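Local coordinates for prolyl-ACP dehydrogenase (Oscillatoria sp., PDB 4IRN), which oxidises prolyl groups carried on an acyl carrier protein in anatoxin-a biosynthesis, using FAD in an acyl-CoA dehydrogenase fold, at residues N196-T208 against T219-S233. Numbering follows the deposited sequence.
Sequences NGTIADLFIIFAT and TTFMIEKDTPGLILS
The F203 ring packs against L230 and L232 of strand 230-232: its CE1 lies 3.6 Å from L230 CD2 and its CZ 3.8 Å from L232 CD1. The carbonyl oxygen of I223 sits at the ring edge, in its plane, while A200 CB, from the same segment as the ring, covers one face. F203 CG stands anti to its own carbonyl carbon (chi1 -69°), which brings the CD1-CE1 side of the ring to L230 CD2. L232 approaches from the opposite direction and also sets CD1 3.4 Å from G197 O. On the same face, the I205 side chain crosses that of I223 with their CD1 atoms meeting, and A207 CB meets the edge of the F221 ring at CE2, 4.0 Å away. L187 of strand 184-191 and L249 of strand 249-257 continue this apolar layer, which joins the two sheets of the acyl-CoA dehydrogenase middle domain. The backbones form an antiparallel hairpin, with F203-I223, I205-F221 and A207-T219 as hydrogen-bonded pairs; the bond from I205 N to F221 O is nearly straight (173° at the hydrogen). Beyond the F203-I223 and L202-E224 pairs, K225 N bonds to D201 O (2.8 Å). The other face carries L202, I204, F206, T220, M222 and E224. T220 lies alongside F206 and places CG2 over one ring face, a CH-pi contact 4.1 Å from the centroid; I204 and M222 lie side by side, CD1 against CG. H160, an FAD-binding residue, also meets the F206 ring, whose side chain is about 7 Å from the bound FAD (nearest atoms). At the open end of the hairpin, away from the turn, the aliphatic part of K225 runs beside D201, CE 3.3 Å from OD1, but its bent chain takes NZ to a salt bridge with D226 OD2. D201 OD2 instead accepts a hydrogen bond from I157 N.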
ATOM      1  N   ASN A 196      19.864   3.952 -28.301  1.00 17.38           N
ATOM      2  CA  ASN A 196      20.063   4.305 -29.719  1.00 16.71           C
ATOM      3  C   ASN A 196      21.511   4.163 -30.233  1.00 20.59           C
ATOM      4  O   ASN A 196      21.759   4.428 -31.411  1.00 20.40           O
ATOM      5  CB  ASN A 196      19.474   5.698 -30.063  1.00 13.71           C
ATOM      6  CG  ASN A 196      18.006   5.870 -29.739  1.00 32.18           C
ATOM      7  OD1 ASN A 196      17.189   4.948 -29.903  1.00 31.50           O
ATOM      8  ND2 ASN A 196      17.628   7.073 -29.305  1.00 13.23           N
ATOM      9  N   GLY A 197      22.428   3.734 -29.363  1.00 16.33           N
ATOM     10  CA  GLY A 197      23.850   3.570 -29.653  1.00 16.05           C
ATOM     11  C   GLY A 197      24.200   2.903 -30.975  1.00 19.55           C
ATOM     12  O   GLY A 197      25.020   3.427 -31.732  1.00 19.03           O
ATOM     13  N   THR A 198      23.568   1.754 -31.268  1.00 17.03           N
ATOM     14  CA  THR A 198      23.797   0.978 -32.490  1.00 16.64           C
ATOM     15  C   THR A 198      23.281   1.640 -33.797  1.00 20.80           C
ATOM     16  O   THR A 198      23.632   1.194 -34.890  1.00 20.50           O
ATOM     17  CB  THR A 198      23.296  -0.471 -32.325  1.00 22.14           C
ATOM     18  OG1 THR A 198      22.079  -0.481 -31.585  1.00 19.09           O
ATOM     19  CG2 THR A 198      24.318  -1.362 -31.645  1.00 19.95           C
ATOM     20  N   ILE A 199      22.450   2.680 -33.687  1.00 15.81           N
ATOM     21  CA  ILE A 199      21.890   3.410 -34.834  1.00 15.31           C
ATOM     22  C   ILE A 199      22.148   4.931 -34.782  1.00 18.85           C
ATOM     23  O   ILE A 199      21.739   5.643 -35.693  1.00 18.35           O
ATOM     24  CB  ILE A 199      20.385   3.105 -35.029  1.00 18.84           C
ATOM     25  CG1 ILE A 199      19.589   3.489 -33.775  1.00 19.52           C
ATOM     26  CG2 ILE A 199      20.171   1.644 -35.388  1.00 20.47           C
ATOM     27  CD1 ILE A 199      18.132   3.628 -33.937  1.00 25.41           C
ATOM     28  N   ALA A 200      22.824   5.423 -33.727  1.00 15.30           N
ATOM     29  CA  ALA A 200      23.130   6.849 -33.542  1.00 14.94           C
ATOM     30  C   ALA A 200      24.199   7.367 -34.477  1.00 20.76           C
ATOM     31  O   ALA A 200      25.147   6.652 -34.798  1.00 21.14           O
ATOM     32  CB  ALA A 200      23.535   7.137 -32.109  1.00 15.30           C
ATOM     33  N   ASP A 201      24.054   8.634 -34.882  1.00 17.41           N
ATOM     34  CA  ASP A 201      24.976   9.350 -35.754  1.00 16.51           C
ATOM     35  C   ASP A 201      25.807  10.342 -34.942  1.00 19.48           C
ATOM     36  O   ASP A 201      26.932  10.659 -35.334  1.00 20.29           O
ATOM     37  CB  ASP A 201      24.217  10.051 -36.886  1.00 18.09           C
ATOM     38  CG  ASP A 201      23.493   9.087 -37.805  1.00 30.99           C
ATOM     39  OD1 ASP A 201      24.174   8.395 -38.596  1.00 31.49           O
ATOM     40  OD2 ASP A 201      22.244   8.990 -37.706  1.00 37.98           O
ATOM     41  N   LEU A 202      25.257  10.811 -33.802  1.00 13.23           N
ATOM     42  CA  LEU A 202      25.921  11.725 -32.867  1.00 12.52           C
ATOM     43  C   LEU A 202      25.777  11.230 -31.416  1.00 15.11           C
ATOM     44  O   LEU A 202      24.688  10.819 -30.996  1.00 14.32           O
ATOM     45  CB  LEU A 202      25.392  13.169 -33.029  1.00 12.51           C
ATOM     46  CG  LEU A 202      26.122  14.291 -32.259  1.00 16.76           C
ATOM     47  CD1 LEU A 202      27.517  14.587 -32.859  1.00 16.85           C
ATOM     48  CD2 LEU A 202      25.288  15.557 -32.237  1.00 17.48           C
ATOM     49  N   PHE A 203      26.889  11.267 -30.666  1.00 10.53           N
ATOM     50  CA  PHE A 203      26.947  10.807 -29.289  1.00  9.95           C
ATOM     51  C   PHE A 203      27.210  11.955 -28.324  1.00 15.71           C
ATOM     52  O   PHE A 203      28.191  12.678 -28.484  1.00 16.17           O
ATOM     53  CB  PHE A 203      28.021   9.716 -29.143  1.00 11.06           C
ATOM     54  CG  PHE A 203      27.672   8.410 -29.821  1.00 12.19           C
ATOM     55  CD1 PHE A 203      27.967   8.202 -31.164  1.00 15.01           C
ATOM     56  CD2 PHE A 203      27.071   7.374 -29.109  1.00 13.48           C
ATOM     57  CE1 PHE A 203      27.644   6.990 -31.789  1.00 15.71           C
ATOM     58  CE2 PHE A 203      26.747   6.163 -29.736  1.00 15.78           C
ATOM     59  CZ  PHE A 203      27.038   5.979 -31.071  1.00 14.01           C
ATOM     60  N   ILE A 204      26.317  12.138 -27.340  1.00 11.71           N
ATOM     61  CA  ILE A 204      26.460  13.149 -26.289  1.00 11.45           C
ATOM     62  C   ILE A 204      27.128  12.421 -25.107  1.00 16.14           C
ATOM     63  O   ILE A 204      26.486  11.620 -24.428  1.00 15.84           O
ATOM     64  CB  ILE A 204      25.105  13.837 -25.924  1.00 14.09           C
ATOM     65  CG1 ILE A 204      24.353  14.411 -27.167  1.00 13.82           C
ATOM     66  CG2 ILE A 204      25.250  14.875 -24.807  1.00 13.97           C
ATOM     67  CD1 ILE A 204      25.084  15.460 -28.035  1.00 13.46           C
ATOM     68  N   ILE A 205      28.414  12.663 -24.907  1.00 15.59           N
ATOM     69  CA  ILE A 205      29.231  11.980 -23.905  1.00 16.06           C
ATOM     70  C   ILE A 205      29.646  12.851 -22.727  1.00 19.37           C
ATOM     71  O   ILE A 205      30.170  13.940 -22.912  1.00 18.12           O
ATOM     72  CB  ILE A 205      30.427  11.257 -24.590  1.00 18.91           C
ATOM     73  CG1 ILE A 205      29.920  10.437 -25.807  1.00 19.33           C
ATOM     74  CG2 ILE A 205      31.268  10.460 -23.599  1.00 18.89           C
ATOM     75  CD1 ILE A 205      30.626   9.189 -26.196  1.00 26.30           C
ATOM     76  N   PHE A 206      29.431  12.329 -21.511  1.00 15.88           N
ATOM     77  CA  PHE A 206      29.779  12.977 -20.247  1.00 15.60           C
ATOM     78  C   PHE A 206      31.084  12.393 -19.738  1.00 18.18           C
ATOM     79  O   PHE A 206      31.146  11.212 -19.420  1.00 17.73           O
ATOM     80  CB  PHE A 206      28.622  12.855 -19.233  1.00 17.18           C
ATOM     81  CG  PHE A 206      27.478  13.781 -19.584  1.00 18.26           C
ATOM     82  CD1 PHE A 206      26.479  13.382 -20.473  1.00 20.53           C
ATOM     83  CD2 PHE A 206      27.406  15.057 -19.043  1.00 20.07           C
ATOM     84  CE1 PHE A 206      25.443  14.258 -20.831  1.00 20.99           C
ATOM     85  CE2 PHE A 206      26.360  15.925 -19.388  1.00 23.35           C
ATOM     86  CZ  PHE A 206      25.384  15.519 -20.278  1.00 20.98           C
ATOM     87  N   ALA A 207      32.141  13.205 -19.734  1.00 15.56           N
ATOM     88  CA  ALA A 207      33.495  12.811 -19.323  1.00 15.66           C
ATOM     89  C   ALA A 207      34.087  13.787 -18.287  1.00 19.68           C
ATOM     90  O   ALA A 207      33.431  14.760 -17.919  1.00 18.62           O
ATOM     91  CB  ALA A 207      34.402  12.724 -20.552  1.00 16.46           C
ATOM     92  N   THR A 208      35.317  13.512 -17.807  1.00 17.14           N
ATOM     93  CA  THR A 208      36.011  14.362 -16.834  1.00 16.78           C
ATOM     94  C   THR A 208      37.401  14.789 -17.316  1.00 21.75           C
ATOM     95  O   THR A 208      38.152  13.965 -17.840  1.00 21.34           O
ATOM     96  CB  THR A 208      35.955  13.764 -15.404  1.00 18.89           C
ATOM     97  OG1 THR A 208      36.479  14.707 -14.466  1.00 19.26           O
ATOM     98  CG2 THR A 208      36.681  12.420 -15.271  1.00 12.18           C
ATOM     99  N   THR A 219      32.685  17.372 -17.976  1.00 25.06           N
ATOM    100  CA  THR A 219      32.615  18.077 -19.263  1.00 24.00           C
ATOM    101  C   THR A 219      31.891  17.198 -20.305  1.00 26.03           C
ATOM    102  O   THR A 219      32.046  15.977 -20.284  1.00 25.20           O
ATOM    103  CB  THR A 219      34.041  18.517 -19.699  1.00 32.69           C
ATOM    104  OG1 THR A 219      34.725  19.124 -18.594  1.00 28.70           O
ATOM    105  CG2 THR A 219      34.031  19.491 -20.864  1.00 32.56           C
ATOM    106  N   THR A 220      31.100  17.827 -21.210  1.00 21.52           N
ATOM    107  CA  THR A 220      30.332  17.157 -22.271  1.00 20.02           C
ATOM    108  C   THR A 220      31.007  17.302 -23.643  1.00 23.00           C
ATOM    109  O   THR A 220      31.518  18.376 -23.969  1.00 21.60           O
ATOM    110  CB  THR A 220      28.890  17.665 -22.287  1.00 25.71           C
ATOM    111  OG1 THR A 220      28.429  17.831 -20.945  1.00 27.50           O
ATOM    112  CG2 THR A 220      27.945  16.750 -23.067  1.00 22.50           C
ATOM    113  N   PHE A 221      30.989  16.213 -24.449  1.00 20.11           N
ATOM    114  CA  PHE A 221      31.577  16.149 -25.794  1.00 19.70           C
ATOM    115  C   PHE A 221      30.608  15.529 -26.796  1.00 25.93           C
ATOM    116  O   PHE A 221      29.866  14.600 -26.454  1.00 26.23           O
ATOM    117  CB  PHE A 221      32.894  15.359 -25.773  1.00 20.83           C
ATOM    118  CG  PHE A 221      33.933  15.939 -24.847  1.00 22.13           C
ATOM    119  CD1 PHE A 221      34.806  16.932 -25.287  1.00 25.35           C
ATOM    120  CD2 PHE A 221      34.038  15.501 -23.530  1.00 24.60           C
ATOM    121  CE1 PHE A 221      35.751  17.489 -24.421  1.00 26.61           C
ATOM    122  CE2 PHE A 221      34.973  16.068 -22.660  1.00 27.86           C
ATOM    123  CZ  PHE A 221      35.830  17.052 -23.113  1.00 25.99           C
ATOM    124  N   MET A 222      30.605  16.057 -28.037  1.00 22.90           N
ATOM    125  CA  MET A 222      29.751  15.569 -29.126  1.00 22.16           C
ATOM    126  C   MET A 222      30.619  14.839 -30.126  1.00 26.31           C
ATOM    127  O   MET A 222      31.424  15.458 -30.818  1.00 26.14           O
ATOM    128  CB  MET A 222      28.977  16.712 -29.794  1.00 24.20           C
ATOM    129  CG  MET A 222      28.085  17.464 -28.835  1.00 27.61           C
ATOM    130  SD  MET A 222      27.193  18.837 -29.563  1.00 31.65           S
ATOM    131  CE  MET A 222      28.501  20.008 -29.745  1.00 27.97           C
ATOM    132  N   ILE A 223      30.503  13.508 -30.148  1.00 25.49           N
ATOM    133  CA  ILE A 223      31.308  12.671 -31.019  1.00 26.45           C
ATOM    134  C   ILE A 223      30.435  12.033 -32.086  1.00 30.97           C
ATOM    135  O   ILE A 223      29.442  11.375 -31.756  1.00 30.10           O
ATOM    136  CB  ILE A 223      32.155  11.657 -30.193  1.00 29.94           C
ATOM    137  CG1 ILE A 223      33.032  12.389 -29.125  1.00 30.61           C
ATOM    138  CG2 ILE A 223      33.038  10.793 -31.095  1.00 30.76           C
ATOM    139  CD1 ILE A 223      33.487  11.550 -27.933  1.00 41.44           C
ATOM    140  N   GLU A 224      30.796  12.239 -33.351  1.00 28.51           N
ATOM    141  CA  GLU A 224      30.085  11.661 -34.482  1.00 29.02           C
ATOM    142  C   GLU A 224      30.350  10.145 -34.571  1.00 34.34           C
ATOM    143  O   GLU A 224      31.393   9.673 -34.111  1.00 32.86           O
ATOM    144  CB  GLU A 224      30.504  12.343 -35.792  1.00 30.30           C
ATOM    145  CG  GLU A 224      29.886  13.714 -35.999  1.00 37.77           C
ATOM    146  CD  GLU A 224      30.327  14.471 -37.239  1.00 53.20           C
ATOM    147  OE1 GLU A 224      30.741  13.833 -38.237  1.00 52.64           O
ATOM    148  OE2 GLU A 224      30.216  15.718 -37.223  1.00 38.37           O
ATOM    149  N   LYS A 225      29.404   9.404 -35.161  1.00 32.91           N
ATOM    150  CA  LYS A 225      29.473   7.959 -35.387  1.00 33.76           C
ATOM    151  C   LYS A 225      30.725   7.637 -36.247  1.00 41.00           C
ATOM    152  O   LYS A 225      31.119   8.441 -37.080  1.00 41.19           O
ATOM    153  CB  LYS A 225      28.179   7.527 -36.092  1.00 36.13           C
ATOM    154  CG  LYS A 225      28.126   6.116 -36.655  1.00 48.24           C
ATOM    155  CD  LYS A 225      26.843   5.892 -37.498  1.00 61.27           C
ATOM    156  CE  LYS A 225      26.864   6.483 -38.894  1.00 73.66           C
ATOM    157  NZ  LYS A 225      27.903   5.898 -39.770  1.00 84.64           N
ATOM    158  N   ASP A 226      31.332   6.493 -36.053  1.00 39.44           N
ATOM    159  CA  ASP A 226      32.516   6.035 -36.799  1.00 39.96           C
ATOM    160  C   ASP A 226      33.710   6.973 -36.605  1.00 43.40           C
ATOM    161  O   ASP A 226      34.383   7.345 -37.575  1.00 43.30           O
ATOM    162  CB  ASP A 226      32.219   5.827 -38.304  1.00 42.12           C
ATOM    163  CG  ASP A 226      31.366   4.630 -38.658  1.00 54.76           C
ATOM    164  OD1 ASP A 226      31.432   3.609 -37.922  1.00 55.51           O
ATOM    165  OD2 ASP A 226      30.653   4.697 -39.683  1.00 60.71           O
ATOM    166  N   THR A 227      33.961   7.367 -35.349  1.00 38.43           N
ATOM    167  CA  THR A 227      35.143   8.144 -35.014  1.00 37.14           C
ATOM    168  C   THR A 227      36.111   7.079 -34.489  1.00 40.37           C
ATOM    169  O   THR A 227      35.676   6.237 -33.691  1.00 40.54           O
ATOM    170  CB  THR A 227      34.826   9.256 -34.010  1.00 42.17           C
ATOM    171  OG1 THR A 227      33.927  10.174 -34.624  1.00 40.36           O
ATOM    172  CG2 THR A 227      36.067  10.012 -33.548  1.00 39.44           C
ATOM    173  N   PRO A 228      37.378   7.019 -34.971  1.00 35.46           N
ATOM    174  CA  PRO A 228      38.286   5.968 -34.489  1.00 34.57           C
ATOM    175  C   PRO A 228      38.422   6.007 -32.963  1.00 37.18           C
ATOM    176  O   PRO A 228      38.719   7.054 -32.384  1.00 35.35           O
ATOM    177  CB  PRO A 228      39.598   6.276 -35.219  1.00 36.26           C
ATOM    178  CG  PRO A 228      39.203   7.068 -36.401  1.00 40.63           C
ATOM    179  CD  PRO A 228      38.052   7.896 -35.951  1.00 36.44           C
ATOM    180  N   GLY A 229      38.079   4.887 -32.349  1.00 34.60           N
ATOM    181  CA  GLY A 229      38.102   4.712 -30.899  1.00 34.32           C
ATOM    182  C   GLY A 229      36.749   4.499 -30.249  1.00 36.78           C
ATOM    183  O   GLY A 229      36.687   4.163 -29.069  1.00 36.03           O
ATOM    184  N   LEU A 230      35.668   4.698 -31.018  1.00 33.04           N
ATOM    185  CA  LEU A 230      34.285   4.562 -30.579  1.00 32.65           C
ATOM    186  C   LEU A 230      33.784   3.132 -30.896  1.00 34.97           C
ATOM    187  O   LEU A 230      33.446   2.832 -32.042  1.00 34.40           O
ATOM    188  CB  LEU A 230      33.454   5.647 -31.289  1.00 33.03           C
ATOM    189  CG  LEU A 230      32.016   5.875 -30.845  1.00 38.31           C
ATOM    190  CD1 LEU A 230      31.961   6.761 -29.615  1.00 38.74           C
ATOM    191  CD2 LEU A 230      31.237   6.547 -31.947  1.00 40.60           C
ATOM    192  N   ILE A 231      33.778   2.252 -29.874  1.00 30.33           N
ATOM    193  CA  ILE A 231      33.398   0.836 -29.978  1.00 29.61           C
ATOM    194  C   ILE A 231      32.042   0.536 -29.345  1.00 31.00           C
ATOM    195  O   ILE A 231      31.839   0.802 -28.157  1.00 31.14           O
ATOM    196  CB  ILE A 231      34.534  -0.068 -29.415  1.00 33.09           C
ATOM    197  CG1 ILE A 231      35.842   0.153 -30.218  1.00 33.69           C
ATOM    198  CG2 ILE A 231      34.119  -1.546 -29.391  1.00 33.83           C
ATOM    199  CD1 ILE A 231      37.097  -0.152 -29.513  1.00 43.69           C
ATOM    200  N   LEU A 232      31.138  -0.057 -30.139  1.00 25.09           N
ATOM    201  CA  LEU A 232      29.796  -0.430 -29.705  1.00 24.13           C
ATOM    202  C   LEU A 232      29.597  -1.939 -29.680  1.00 28.45           C
ATOM    203  O   LEU A 232      30.128  -2.654 -30.538  1.00 28.74           O
ATOM    204  CB  LEU A 232      28.742   0.211 -30.612  1.00 23.71           C
ATOM    205  CG  LEU A 232      28.504   1.699 -30.396  1.00 27.43           C
ATOM    206  CD1 LEU A 232      28.264   2.393 -31.706  1.00 27.15           C
ATOM    207  CD2 LEU A 232      27.345   1.935 -29.438  1.00 29.60           C
ATOM    208  N   SER A 233      28.831  -2.418 -28.691  1.00 24.25           N
ATOM    209  CA  SER A 233      28.496  -3.828 -28.538  1.00 23.71           C
ATOM    210  C   SER A 233      27.174  -4.097 -29.265  1.00 29.31           C
ATOM    211  O   SER A 233      26.580  -3.178 -29.833  1.00 30.38           O
ATOM    212  CB  SER A 233      28.367  -4.178 -27.057  1.00 25.52           C
ATOM    213  OG  SER A 233      27.118  -3.771 -26.518  1.00 30.66           O
TER